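Side-chain contacts in gamma-glutamyl-gamma-aminobutyraldehyde dehydrogenase (Burkholderia cenocepacia, PDB 4LIH), which probably oxidises aldehydes, gamma-glutamyl-gamma-aminobutyraldehyde among them, to carboxylic acids with NAD(P)+ as the electron acceptor: residues A[65-70]-A[226-231]; A[112-117]-A[340-345]; A[244-249]-A[491-496]; A[280-285]-A[425-430]; A[296-301]-A[327-332]. One frame throughout, in Å; residues are numbered along the deposited sequence. Where two conformers were deposited one is given.

Contact 1. Residues A[65-70]-A[226-231]; sequences ADVNAA and NVVPGA
Val228 overlaps two side chains of helix 64-80, using a different methyl for each. Its CG2 comes to 3.7 Å from CB of Ala70, while its CG1 lies 4.1 Å from CG2 of Val67, and the two valine side chains cross at about a right angle. Placing CG1 of Val228 opposite its own backbone N (chi1 178°) sends the methyls to helix residues three positions apart, hence to one helical face. Asn226 extends this surface, its CB lying 4.2 Å from CB of Ala70.

The amide of Asn226 turns elsewhere: OD1 accepts from Asp33 N, and ND2 gives hydrogen bonds to Gly223 O and Val196 O. Between the two contacting residues, Val227 points away from helix 64-80 and packs on helix 206-218. This alternation puts helices on both faces of strand 225-227, which runs parallel to strand 195-199, as expected of the Rossmann-like nucleotide-binding domain of aldehyde dehydrogenases.

Across the two segments there is no hydrogen bond, and all four touching residues are buried. The contact therefore rests on van der Waals packing and, probably, the exclusion of water, with the polar groups of Asn226 satisfied by other partners.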
# COMPACT_ATOMS: atom_id res chain seq x y z
N ALA A 65 -35.29 0.50 -27.00
CA ALA A 65 -34.70 1.49 -27.90
C ALA A 65 -33.87 2.45 -27.10
O ALA A 65 -32.75 2.80 -27.48
CB ALA A 65 -35.77 2.25 -28.70
N ASP A 66 -34.42 2.87 -25.96
CA ASP A 66 -33.76 3.88 -25.11
C ASP A 66 -32.53 3.35 -24.38
O ASP A 66 -31.53 4.05 -24.28
CB ASP A 66 -34.74 4.46 -24.10
CG ASP A 66 -36.07 4.84 -24.74
OD1 ASP A 66 -36.11 5.84 -25.42
OD2 ASP A 66 -37.08 4.12 -24.58
N VAL A 67 -32.62 2.14 -23.82
CA VAL A 67 -31.45 1.48 -23.22
C VAL A 67 -30.37 1.39 -24.29
O VAL A 67 -29.22 1.76 -24.04
CB VAL A 67 -31.76 0.08 -22.69
CG1 VAL A 67 -30.48 -0.69 -22.38
CG2 VAL A 67 -32.62 0.18 -21.42
N ASN A 68 -30.73 0.95 -25.51
CA ASN A 68 -29.73 0.82 -26.55
C ASN A 68 -29.09 2.15 -26.93
O ASN A 68 -27.88 2.20 -27.14
CB ASN A 68 -30.28 0.15 -27.80
CG ASN A 68 -30.39 -1.35 -27.68
OD1 ASN A 68 -29.84 -2.01 -26.77
ND2 ASN A 68 -31.13 -1.92 -28.62
N ALA A 69 -29.88 3.24 -27.00
CA ALA A 69 -29.32 4.55 -27.27
C ALA A 69 -28.30 4.99 -26.18
O ALA A 69 -27.21 5.53 -26.51
CB ALA A 69 -30.42 5.58 -27.41
N ALA A 70 -28.65 4.74 -24.91
CA ALA A 70 -27.82 5.09 -23.75
C ALA A 70 -26.52 4.31 -23.78
O ALA A 70 -25.46 4.87 -23.65
CB ALA A 70 -28.57 4.84 -22.46
N ASN A 226 -25.55 8.80 -18.23
CA ASN A 226 -26.91 8.70 -18.77
C ASN A 226 -27.83 8.11 -17.70
O ASN A 226 -27.42 7.21 -16.94
CB ASN A 226 -26.95 7.75 -19.95
CG ASN A 226 -25.83 7.98 -20.94
OD1 ASN A 226 -25.91 8.86 -21.80
ND2 ASN A 226 -24.72 7.25 -20.76
N VAL A 227 -29.08 8.58 -17.66
CA VAL A 227 -30.08 8.09 -16.72
C VAL A 227 -31.31 7.64 -17.54
O VAL A 227 -31.83 8.41 -18.40
CB VAL A 227 -30.45 9.16 -15.65
CG1 VAL A 227 -31.64 8.73 -14.79
CG2 VAL A 227 -29.23 9.47 -14.77
N VAL A 228 -31.70 6.39 -17.34
CA VAL A 228 -32.77 5.71 -18.07
C VAL A 228 -33.85 5.26 -17.08
O VAL A 228 -33.80 4.14 -16.56
CB VAL A 228 -32.22 4.50 -18.85
CG1 VAL A 228 -33.30 3.73 -19.57
CG2 VAL A 228 -31.17 4.97 -19.81
N PRO A 229 -34.83 6.14 -16.84
CA PRO A 229 -35.93 5.76 -15.94
C PRO A 229 -36.83 4.66 -16.55
O PRO A 229 -36.84 4.50 -17.78
CB PRO A 229 -36.71 7.06 -15.73
CG PRO A 229 -36.05 8.11 -16.53
CD PRO A 229 -34.96 7.51 -17.35
N GLY A 230 -37.55 3.94 -15.68
CA GLY A 230 -38.46 2.85 -16.09
C GLY A 230 -38.56 1.78 -15.02
O GLY A 230 -38.06 1.96 -13.90
N ALA A 231 -39.17 0.65 -15.37
CA ALA A 231 -39.42 -0.42 -14.44
C ALA A 231 -38.36 -1.55 -14.59
O ALA A 231 -37.18 -1.28 -14.76
CB ALA A 231 -40.85 -0.95 -14.63

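Contact 2. Residues A[112-117]-A[340-345]; sequences LETLDA and NPLDPS
The hydroxyl OG1 of Thr114, whose methyl meets Pro341 and Leu342, is gripped by Lys119 O and Thr124 OG1, with a weak third bond to Ser110 O. Ser110 is on helix 106-117, Lys119 in the link after it and Thr124 in helix 121-142. Opposite stands a type I beta turn from Asn340 to Asp343, within the loop that joins helices 319-333 and 354-370.

Fixing OG1 settles the rotation of the threonine. Its CG2 is thrown opposite the backbone N (chi1 -73° for OG1) and faces the turn, 3.8 Å from Pro341 O and 4.0 Å from Pro341 CB. The same methyl lies 3.9 Å from CD2 of Leu342. That CD2 is shared, since CD2 of Leu115 approaches it at 4.2 Å, and the leucine chains cross obliquely. Leu342 thus reaches over two consecutive helix residues, and Leu14 of helix 14-23 touches it as well.

One Asx turn lies within the beta turn: Leu342 N donates to Asn340 OD1 at 2.9 Å, well above the carbonyl plane, while the backbone bond from Asp343 N to Asn340 O closes the beta turn itself. A second Asx turn, at Asp343, follows and shapes the chain just after. There Asp343 OD1 takes two bonds, from Ser345 N and Ser345 OG, both reaching it from the same face of the carboxylate.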
# COMPACT_ATOMS: atom_id res chain seq x y z
N LEU A 112 -36.95 16.93 -3.82
CA LEU A 112 -37.27 15.89 -4.79
C LEU A 112 -37.22 14.50 -4.16
O LEU A 112 -38.15 13.72 -4.37
CB LEU A 112 -36.31 15.93 -5.98
CG LEU A 112 -36.47 17.09 -6.91
CD1 LEU A 112 -35.27 17.14 -7.84
CD2 LEU A 112 -37.76 16.92 -7.72
N GLU A 113 -36.17 14.22 -3.38
CA GLU A 113 -36.00 12.92 -2.72
C GLU A 113 -37.09 12.61 -1.71
O GLU A 113 -37.52 11.46 -1.60
CB GLU A 113 -34.63 12.85 -1.98
CG GLU A 113 -34.12 11.44 -1.63
CD GLU A 113 -33.43 10.78 -2.81
OE1 GLU A 113 -33.88 10.97 -3.95
OE2 GLU A 113 -32.41 10.14 -2.63
N THR A 114 -37.48 13.63 -0.94
CA THR A 114 -38.51 13.54 0.11
C THR A 114 -39.89 13.35 -0.56
O THR A 114 -40.65 12.50 -0.13
CB THR A 114 -38.51 14.80 1.01
OG1 THR A 114 -37.36 14.79 1.88
CG2 THR A 114 -39.78 14.90 1.84
N LEU A 115 -40.17 14.10 -1.62
CA LEU A 115 -41.42 13.88 -2.38
C LEU A 115 -41.54 12.52 -3.04
O LEU A 115 -42.60 11.90 -2.99
CB LEU A 115 -41.59 14.95 -3.47
CG LEU A 115 -41.77 16.36 -2.93
CD1 LEU A 115 -41.63 17.38 -4.08
CD2 LEU A 115 -43.10 16.50 -2.21
N ASP A 116 -40.45 12.08 -3.65
CA ASP A 116 -40.39 10.88 -4.48
C ASP A 116 -40.47 9.60 -3.64
O ASP A 116 -41.18 8.65 -3.98
CB ASP A 116 -39.06 10.94 -5.29
CG ASP A 116 -39.06 10.10 -6.56
OD1 ASP A 116 -40.14 9.57 -6.91
OD2 ASP A 116 -37.98 9.99 -7.23
N ALA A 117 -39.76 9.59 -2.51
CA ALA A 117 -39.53 8.34 -1.77
C ALA A 117 -40.06 8.34 -0.34
O ALA A 117 -39.96 7.33 0.32
CB ALA A 117 -38.04 8.03 -1.77
N ASN A 340 -45.69 13.72 8.45
CA ASN A 340 -45.43 14.29 7.12
C ASN A 340 -43.92 14.47 6.94
O ASN A 340 -43.30 15.24 7.67
CB ASN A 340 -46.15 15.64 6.95
CG ASN A 340 -46.12 16.16 5.50
OD1 ASN A 340 -45.27 15.79 4.70
ND2 ASN A 340 -47.09 17.02 5.16
N PRO A 341 -43.34 13.80 5.93
CA PRO A 341 -41.89 13.99 5.82
C PRO A 341 -41.46 15.38 5.35
O PRO A 341 -40.29 15.70 5.50
CB PRO A 341 -41.46 12.91 4.83
CG PRO A 341 -42.66 12.59 4.06
CD PRO A 341 -43.84 12.83 4.95
N LEU A 342 -42.40 16.22 4.87
CA LEU A 342 -42.11 17.61 4.56
C LEU A 342 -41.87 18.48 5.80
O LEU A 342 -41.39 19.62 5.67
CB LEU A 342 -43.21 18.24 3.70
CG LEU A 342 -43.28 17.73 2.26
CD1 LEU A 342 -44.50 18.28 1.54
CD2 LEU A 342 -41.99 18.06 1.50
N ASP A 343 -42.20 17.92 6.98
CA ASP A 343 -42.03 18.59 8.26
C ASP A 343 -40.65 18.27 8.83
O ASP A 343 -40.34 17.09 9.10
CB ASP A 343 -43.12 18.12 9.22
CG ASP A 343 -43.10 18.83 10.58
OD1 ASP A 343 -42.03 19.31 11.05
OD2 ASP A 343 -44.18 18.85 11.19
N PRO A 344 -39.82 19.30 9.05
CA PRO A 344 -38.44 19.05 9.52
C PRO A 344 -38.30 18.43 10.89
O PRO A 344 -37.20 18.00 11.21
CB PRO A 344 -37.77 20.44 9.50
CG PRO A 344 -38.72 21.37 8.85
CD PRO A 344 -40.05 20.71 8.67
N SER A 345 -39.36 18.38 11.70
CA SER A 345 -39.25 17.78 13.02
C SER A 345 -39.53 16.29 12.97
O SER A 345 -39.42 15.64 14.00
CB SER A 345 -40.25 18.42 14.00
OG SER A 345 -41.60 18.17 13.63

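Contact 3. Residues A[244-249]-A[491-496]; sequences VDCIAF and EKYTEL
Cys246 and Ala248, two residues apart on strand 246-250, both project toward the residues that lead into strand 494-502. The sulfur of Cys246 lies 4.0 Å from CD1 of Tyr493 and 5.1 Å from the ring centroid, 68° off the ring normal, so this sulfur-aromatic contact is oblique. Ala248 meets the phenol at its edge, with CB near the ring plane, 3.5 Å from OH and 4.0 Å from CE1 of Tyr493. SG of Cys246 also sits 3.4 Å from Lys492 O.

The ring is held in this position from several directions. One face is overlain by CB of Lys492, 4.0 Å above its centre, while Lys185, Pro188 and Ala189 of helix 178-191 pack against Tyr493 too. Setting CG of Tyr493 opposite its carbonyl carbon (chi1 -58°) swings the ring back toward strand 246-250. Trp272 of the adjacent strand 270-274 touches both Cys246 and Lys492, so it packs against both segments.

Further out, Lys492 NZ donates to Ala489 O and Arg483 O; its side chain is about 6 Å from that of Glu274, the predicted active-site residue. Glu495 forms salt bridges with Arg270 and with Arg483 of the second subunit.

Here a parallel strand of the Rossmann-like sheet meets the base of the C-terminal strand, which pairs antiparallel with strand 157-172, an arrangement consistent with the oligomerisation arm of aldehyde dehydrogenases.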
# COMPACT_ATOMS: atom_id res chain seq x y z
N VAL A 244 -22.27 -3.69 -22.55
CA VAL A 244 -22.07 -3.25 -21.17
C VAL A 244 -20.99 -4.21 -20.61
O VAL A 244 -21.04 -5.41 -20.79
CB VAL A 244 -23.38 -3.38 -20.37
CG1 VAL A 244 -23.16 -3.25 -18.87
CG2 VAL A 244 -24.40 -2.33 -20.87
N ASP A 245 -20.03 -3.64 -19.89
CA ASP A 245 -18.86 -4.37 -19.43
C ASP A 245 -18.96 -4.75 -17.95
O ASP A 245 -18.22 -5.59 -17.48
CB ASP A 245 -17.64 -3.49 -19.64
CG ASP A 245 -17.41 -3.16 -21.11
OD1 ASP A 245 -17.17 -4.12 -21.88
OD2 ASP A 245 -17.43 -1.98 -21.50
N CYS A 246 -19.87 -4.12 -17.23
CA CYS A 246 -19.99 -4.27 -15.79
C CYS A 246 -21.36 -3.84 -15.37
O CYS A 246 -21.84 -2.88 -15.89
CB CYS A 246 -18.96 -3.39 -15.07
SG CYS A 246 -19.26 -3.20 -13.32
N ILE A 247 -22.00 -4.57 -14.46
CA ILE A 247 -23.27 -4.16 -13.92
C ILE A 247 -23.17 -4.18 -12.38
O ILE A 247 -22.78 -5.21 -11.80
CB ILE A 247 -24.48 -5.01 -14.44
CG1 ILE A 247 -25.78 -4.41 -13.90
CG2 ILE A 247 -24.36 -6.48 -14.01
CD1 ILE A 247 -27.02 -4.76 -14.68
N ALA A 248 -23.51 -3.06 -11.76
CA ALA A 248 -23.54 -2.85 -10.30
C ALA A 248 -24.98 -2.62 -9.84
O ALA A 248 -25.64 -1.71 -10.34
CB ALA A 248 -22.68 -1.64 -9.93
N PHE A 249 -25.47 -3.46 -8.91
CA PHE A 249 -26.87 -3.53 -8.50
C PHE A 249 -26.94 -3.48 -6.98
O PHE A 249 -26.11 -4.05 -6.27
CB PHE A 249 -27.49 -4.83 -9.04
CG PHE A 249 -28.86 -5.17 -8.49
CD1 PHE A 249 -29.97 -4.67 -9.07
CD2 PHE A 249 -29.01 -6.03 -7.41
CE1 PHE A 249 -31.23 -4.96 -8.60
CE2 PHE A 249 -30.26 -6.36 -6.94
CZ PHE A 249 -31.39 -5.81 -7.53
N GLU A 491 -12.26 -1.33 -7.61
CA GLU A 491 -11.93 -2.64 -8.18
C GLU A 491 -13.09 -3.17 -9.01
O GLU A 491 -12.90 -3.90 -9.99
CB GLU A 491 -11.53 -3.64 -7.08
CG GLU A 491 -10.62 -3.07 -5.96
CD GLU A 491 -10.37 -4.04 -4.78
OE1 GLU A 491 -10.91 -5.15 -4.78
OE2 GLU A 491 -9.63 -3.71 -3.82
N LYS A 492 -14.31 -2.76 -8.66
CA LYS A 492 -15.50 -3.22 -9.38
C LYS A 492 -15.60 -2.64 -10.78
O LYS A 492 -16.34 -3.17 -11.60
CB LYS A 492 -16.76 -2.87 -8.59
CG LYS A 492 -16.73 -3.37 -7.17
CD LYS A 492 -18.09 -3.30 -6.52
CE LYS A 492 -18.73 -1.92 -6.65
NZ LYS A 492 -17.84 -0.86 -6.16
N TYR A 493 -14.84 -1.57 -11.05
CA TYR A 493 -15.02 -0.72 -12.25
C TYR A 493 -13.72 -0.59 -13.05
O TYR A 493 -13.65 0.26 -14.00
CB TYR A 493 -15.48 0.66 -11.79
CG TYR A 493 -16.76 0.65 -10.98
CD1 TYR A 493 -17.93 0.08 -11.48
CD2 TYR A 493 -16.80 1.18 -9.70
CE1 TYR A 493 -19.10 0.05 -10.74
CE2 TYR A 493 -17.94 1.11 -8.94
CZ TYR A 493 -19.10 0.57 -9.47
OH TYR A 493 -20.25 0.53 -8.73
N THR A 494 -12.69 -1.36 -12.64
CA THR A 494 -11.39 -1.40 -13.29
C THR A 494 -10.95 -2.84 -13.52
O THR A 494 -11.45 -3.76 -12.87
CB THR A 494 -10.28 -0.68 -12.45
OG1 THR A 494 -10.18 -1.29 -11.17
CG2 THR A 494 -10.63 0.75 -12.22
N GLU A 495 -9.99 -3.02 -14.43
CA GLU A 495 -9.24 -4.24 -14.60
C GLU A 495 -7.78 -4.00 -14.26
O GLU A 495 -7.24 -2.92 -14.51
CB GLU A 495 -9.30 -4.74 -16.03
CG GLU A 495 -10.71 -4.95 -16.54
CD GLU A 495 -11.32 -6.26 -16.08
OE1 GLU A 495 -12.51 -6.48 -16.44
OE2 GLU A 495 -10.63 -7.10 -15.39
N LEU A 496 -7.16 -5.04 -13.73
CA LEU A 496 -5.72 -5.10 -13.61
C LEU A 496 -5.08 -5.54 -14.89
O LEU A 496 -5.57 -6.43 -15.63
CB LEU A 496 -5.29 -6.10 -12.49
CG LEU A 496 -5.66 -5.65 -11.06
CD1 LEU A 496 -5.82 -6.84 -10.11
CD2 LEU A 496 -4.59 -4.76 -10.50

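Contact 4. Residues A[280-285]-A[425-430]; sequences PNIVLP and RIANDT
Pro280 and Ala427 make the tightest apolar pairing, with the alanine methyl set against the outer part of the proline ring: CB of Ala427 is 3.6 Å from CG and 3.9 Å from CB of Pro280. The ring also leans on the helix backbone, since Pro280 CG is 3.9 Å from Ala427 CA. The second apolar partner is Ile282, which comes in by the end of its longer branch. CG1 stands opposite the carbonyl carbon (chi1 -53°) and the chain then runs straight on (chi2 177°), delivering CD1 to 3.9 Å from CB of Ala427. One methyl is therefore touched by two alternate residues of the strand.

Strand 280-283 lies between the parallel strands 314-318 and 435-439 in the second alpha/beta sheet of the chain, and helix 420-428 packs on the face to which Pro280 and Ile282 point. Asn281 points the other way, and its OD1 accepts a hydrogen bond from Trp439 NE1.

No hydrogen bond joins the two segments; the polar groups nearby pair elsewhere. Arg314, which also packs on Pro280, donates through NH1 to Ile426 O and through NH2 to Ala427 O, so it meets the backbone on both sides of the Ala427 amide link. The side chain of Asn428 bonds the backbone of Arg452 and Arg454.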
# COMPACT_ATOMS: atom_id res chain seq x y z
N PRO A 280 -27.59 -8.37 13.03
CA PRO A 280 -27.77 -8.46 14.49
C PRO A 280 -27.00 -7.38 15.24
O PRO A 280 -25.90 -7.00 14.85
CB PRO A 280 -27.19 -9.83 14.79
CG PRO A 280 -26.01 -9.86 13.84
CD PRO A 280 -26.62 -9.37 12.55
N ASN A 281 -27.64 -6.85 16.29
CA ASN A 281 -27.14 -5.78 17.14
C ASN A 281 -27.11 -6.33 18.57
O ASN A 281 -28.16 -6.48 19.18
CB ASN A 281 -28.09 -4.60 17.01
CG ASN A 281 -27.62 -3.34 17.74
OD1 ASN A 281 -26.47 -3.17 18.19
ND2 ASN A 281 -28.57 -2.45 17.89
N ILE A 282 -25.90 -6.66 19.06
CA ILE A 282 -25.71 -7.41 20.30
C ILE A 282 -25.38 -6.51 21.50
O ILE A 282 -24.38 -5.82 21.48
CB ILE A 282 -24.57 -8.40 20.16
CG1 ILE A 282 -24.82 -9.28 18.92
CG2 ILE A 282 -24.45 -9.18 21.49
CD1 ILE A 282 -23.73 -10.29 18.60
N VAL A 283 -26.22 -6.52 22.52
CA VAL A 283 -26.01 -5.63 23.68
C VAL A 283 -25.73 -6.47 24.89
O VAL A 283 -26.59 -7.22 25.33
CB VAL A 283 -27.20 -4.72 23.95
CG1 VAL A 283 -26.87 -3.72 25.03
CG2 VAL A 283 -27.60 -4.00 22.71
N LEU A 284 -24.51 -6.32 25.41
CA LEU A 284 -24.02 -7.04 26.55
C LEU A 284 -24.16 -6.24 27.86
O LEU A 284 -24.24 -5.02 27.85
CB LEU A 284 -22.57 -7.42 26.34
CG LEU A 284 -22.35 -8.40 25.19
CD1 LEU A 284 -20.91 -8.42 24.75
CD2 LEU A 284 -22.79 -9.77 25.64
N PRO A 285 -24.16 -6.94 29.01
CA PRO A 285 -24.34 -6.30 30.33
C PRO A 285 -23.35 -5.15 30.65
O PRO A 285 -23.72 -4.15 31.29
CB PRO A 285 -24.14 -7.45 31.30
CG PRO A 285 -24.54 -8.67 30.52
CD PRO A 285 -24.01 -8.40 29.13
N ARG A 425 -23.41 -17.16 18.05
CA ARG A 425 -24.01 -18.24 17.27
C ARG A 425 -25.32 -17.78 16.62
O ARG A 425 -25.52 -17.98 15.44
CB ARG A 425 -24.23 -19.49 18.13
CG ARG A 425 -22.93 -20.20 18.51
CD ARG A 425 -23.15 -21.52 19.23
NE ARG A 425 -24.26 -21.47 20.18
CZ ARG A 425 -24.12 -21.46 21.49
NH1 ARG A 425 -22.92 -21.47 22.04
NH2 ARG A 425 -25.18 -21.43 22.26
N ILE A 426 -26.19 -17.11 17.38
CA ILE A 426 -27.45 -16.58 16.83
C ILE A 426 -27.17 -15.51 15.74
O ILE A 426 -27.76 -15.52 14.66
CB ILE A 426 -28.34 -15.99 17.96
CG1 ILE A 426 -28.81 -17.12 18.92
CG2 ILE A 426 -29.54 -15.24 17.38
CD1 ILE A 426 -29.44 -16.58 20.19
N ALA A 427 -26.22 -14.61 16.03
CA ALA A 427 -25.87 -13.54 15.11
C ALA A 427 -25.49 -14.14 13.77
O ALA A 427 -26.02 -13.72 12.75
CB ALA A 427 -24.74 -12.71 15.66
N ASN A 428 -24.64 -15.16 13.78
CA ASN A 428 -24.12 -15.70 12.52
C ASN A 428 -25.05 -16.71 11.86
O ASN A 428 -24.75 -17.18 10.77
CB ASN A 428 -22.77 -16.37 12.74
CG ASN A 428 -21.65 -15.37 12.98
OD1 ASN A 428 -21.68 -14.25 12.48
ND2 ASN A 428 -20.62 -15.81 13.70
N ASP A 429 -26.13 -17.09 12.53
CA ASP A 429 -27.03 -18.15 12.02
C ASP A 429 -28.03 -17.52 11.07
O ASP A 429 -29.20 -17.31 11.41
CB ASP A 429 -27.78 -18.84 13.15
CG ASP A 429 -28.58 -20.08 12.69
OD1 ASP A 429 -28.38 -20.62 11.57
OD2 ASP A 429 -29.39 -20.52 13.52
N THR A 430 -27.54 -17.21 9.88
CA THR A 430 -28.32 -16.53 8.88
C THR A 430 -27.59 -16.67 7.54
O THR A 430 -26.36 -16.79 7.52
CB THR A 430 -28.54 -15.04 9.25
OG1 THR A 430 -29.28 -14.42 8.22
CG2 THR A 430 -27.26 -14.30 9.45

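Contact 5. Residues A[296-301]-A[327-332]; sequences TAAGAI and EKLVAA
Ala298 and Ala332 point their methyls at each other, CB to CB at 3.6 Å, where the backbones of the two helices come nearest, their CA atoms 6.1 Å apart. Leu329, three residues before Ala332 on the same helix, approaches differently. Its CB leaves to the side of the interface, but CG lies opposite the backbone N (chi1 -174°) and chi2 of 62° bends the end of the chain inward. The CD1 branch consequently settles beside two consecutive residues, 3.9 Å from CB of Ala297 and 3.9 Å from N of Ala298. A looser approach, 4.4 Å, separates that CD1 from the CB of Ala298.

With only methyls between them, Ala298 and Ala332 can bring their backbones this near; the axes of the short segments pass 8.9 Å apart, with a signed crossing angle of -52°. No hydrogen bond spans the two segments. Leu315 of strand 314-318 touches both Ala297 and Leu329, showing that both helices lie on one face of the sheet; Leu412 and Val414 of strand 411-417 add to the floor under Leu329. Nearby, the salt bridge from Lys328 NZ to Asp291 OD1 links the same two helices.

Helix 290-302 connects the parallel neighbours 280-283 and 314-318, and helix 319-333 leaves the second of these strands: the helix of a beta-alpha-beta crossover packed beside the next helix along the chain, on one face of an alpha/beta sheet.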
# COMPACT_ATOMS: atom_id res chain seq x y z
N THR A 296 -29.80 4.18 20.06
CA THR A 296 -29.14 3.76 18.78
C THR A 296 -29.81 2.50 18.23
O THR A 296 -29.91 2.35 17.01
CB THR A 296 -27.64 3.55 19.04
OG1 THR A 296 -27.10 4.79 19.51
CG2 THR A 296 -26.86 3.12 17.82
N ALA A 297 -30.27 1.60 19.10
CA ALA A 297 -31.00 0.39 18.67
C ALA A 297 -32.32 0.76 17.99
O ALA A 297 -32.69 0.14 16.97
CB ALA A 297 -31.25 -0.57 19.83
N ALA A 298 -32.99 1.79 18.51
CA ALA A 298 -34.17 2.35 17.86
C ALA A 298 -33.82 2.97 16.54
O ALA A 298 -34.50 2.69 15.57
CB ALA A 298 -34.90 3.36 18.76
N GLY A 299 -32.74 3.76 16.47
CA GLY A 299 -32.35 4.38 15.20
C GLY A 299 -31.95 3.34 14.15
O GLY A 299 -32.18 3.53 12.97
N ALA A 300 -31.41 2.23 14.60
CA ALA A 300 -30.87 1.24 13.70
C ALA A 300 -31.96 0.58 12.88
O ALA A 300 -31.68 -0.01 11.88
CB ALA A 300 -30.07 0.19 14.48
N ILE A 301 -33.19 0.62 13.37
CA ILE A 301 -34.32 -0.08 12.76
C ILE A 301 -35.42 0.84 12.33
O ILE A 301 -36.24 0.46 11.54
CB ILE A 301 -34.87 -1.18 13.74
CG1 ILE A 301 -35.98 -2.04 13.10
CG2 ILE A 301 -35.37 -0.59 15.08
CD1 ILE A 301 -35.58 -2.66 11.75
N GLU A 327 -37.41 -1.34 28.22
CA GLU A 327 -38.00 -0.08 28.66
C GLU A 327 -37.41 1.15 27.93
O GLU A 327 -38.16 1.97 27.41
CB GLU A 327 -37.91 0.09 30.18
CG GLU A 327 -38.61 1.35 30.69
CD GLU A 327 -38.45 1.58 32.19
OE1 GLU A 327 -37.47 1.10 32.79
OE2 GLU A 327 -39.28 2.33 32.75
N LYS A 328 -36.08 1.25 27.86
CA LYS A 328 -35.42 2.38 27.21
C LYS A 328 -35.68 2.41 25.70
O LYS A 328 -35.85 3.49 25.12
CB LYS A 328 -33.91 2.35 27.50
CG LYS A 328 -33.57 2.59 28.99
CD LYS A 328 -32.11 2.28 29.28
CE LYS A 328 -31.70 2.56 30.72
NZ LYS A 328 -31.90 3.96 31.17
N LEU A 329 -35.79 1.24 25.09
CA LEU A 329 -36.09 1.06 23.67
C LEU A 329 -37.49 1.57 23.32
O LEU A 329 -37.69 2.31 22.33
CB LEU A 329 -35.98 -0.45 23.36
CG LEU A 329 -36.09 -0.95 21.96
CD1 LEU A 329 -34.97 -0.39 21.07
CD2 LEU A 329 -36.02 -2.48 22.02
N VAL A 330 -38.46 1.17 24.12
CA VAL A 330 -39.83 1.60 23.96
C VAL A 330 -39.95 3.13 24.04
O VAL A 330 -40.62 3.75 23.23
CB VAL A 330 -40.75 0.92 24.99
CG1 VAL A 330 -42.14 1.54 25.01
CG2 VAL A 330 -40.83 -0.56 24.68
N ALA A 331 -39.29 3.71 25.02
CA ALA A 331 -39.19 5.15 25.16
C ALA A 331 -38.54 5.78 23.91
O ALA A 331 -39.08 6.71 23.34
CB ALA A 331 -38.38 5.47 26.38
N ALA A 332 -37.41 5.23 23.48
CA ALA A 332 -36.76 5.68 22.24
C ALA A 332 -37.64 5.60 20.99
O ALA A 332 -37.55 6.49 20.12
CB ALA A 332 -35.49 4.91 22.00

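In the fold
Two groups emerge. Contacts 1 and 3 reach the same sheet, the one holding strands 195-199 and 246-250, with centres 19 Å apart. Contacts 4 and 5 belong to the other large sheet and touch directly: Asn281 ND2 lies 3.8 Å from Ala297 CB, so strand 280-283 has helix 420-428 on one face and helix 290-302 on the other. Their centres are 17 Å apart, against 43 Å between contacts 1 and 4. Contact 2 bridges distant parts of the chain, its centre 27 Å from that of contact 1 and 23 Å from that of contact 5. Contact 3 alone approaches the predicted active-site Glu274, the side chains of Lys492 and Glu274 being about 6 Å apart.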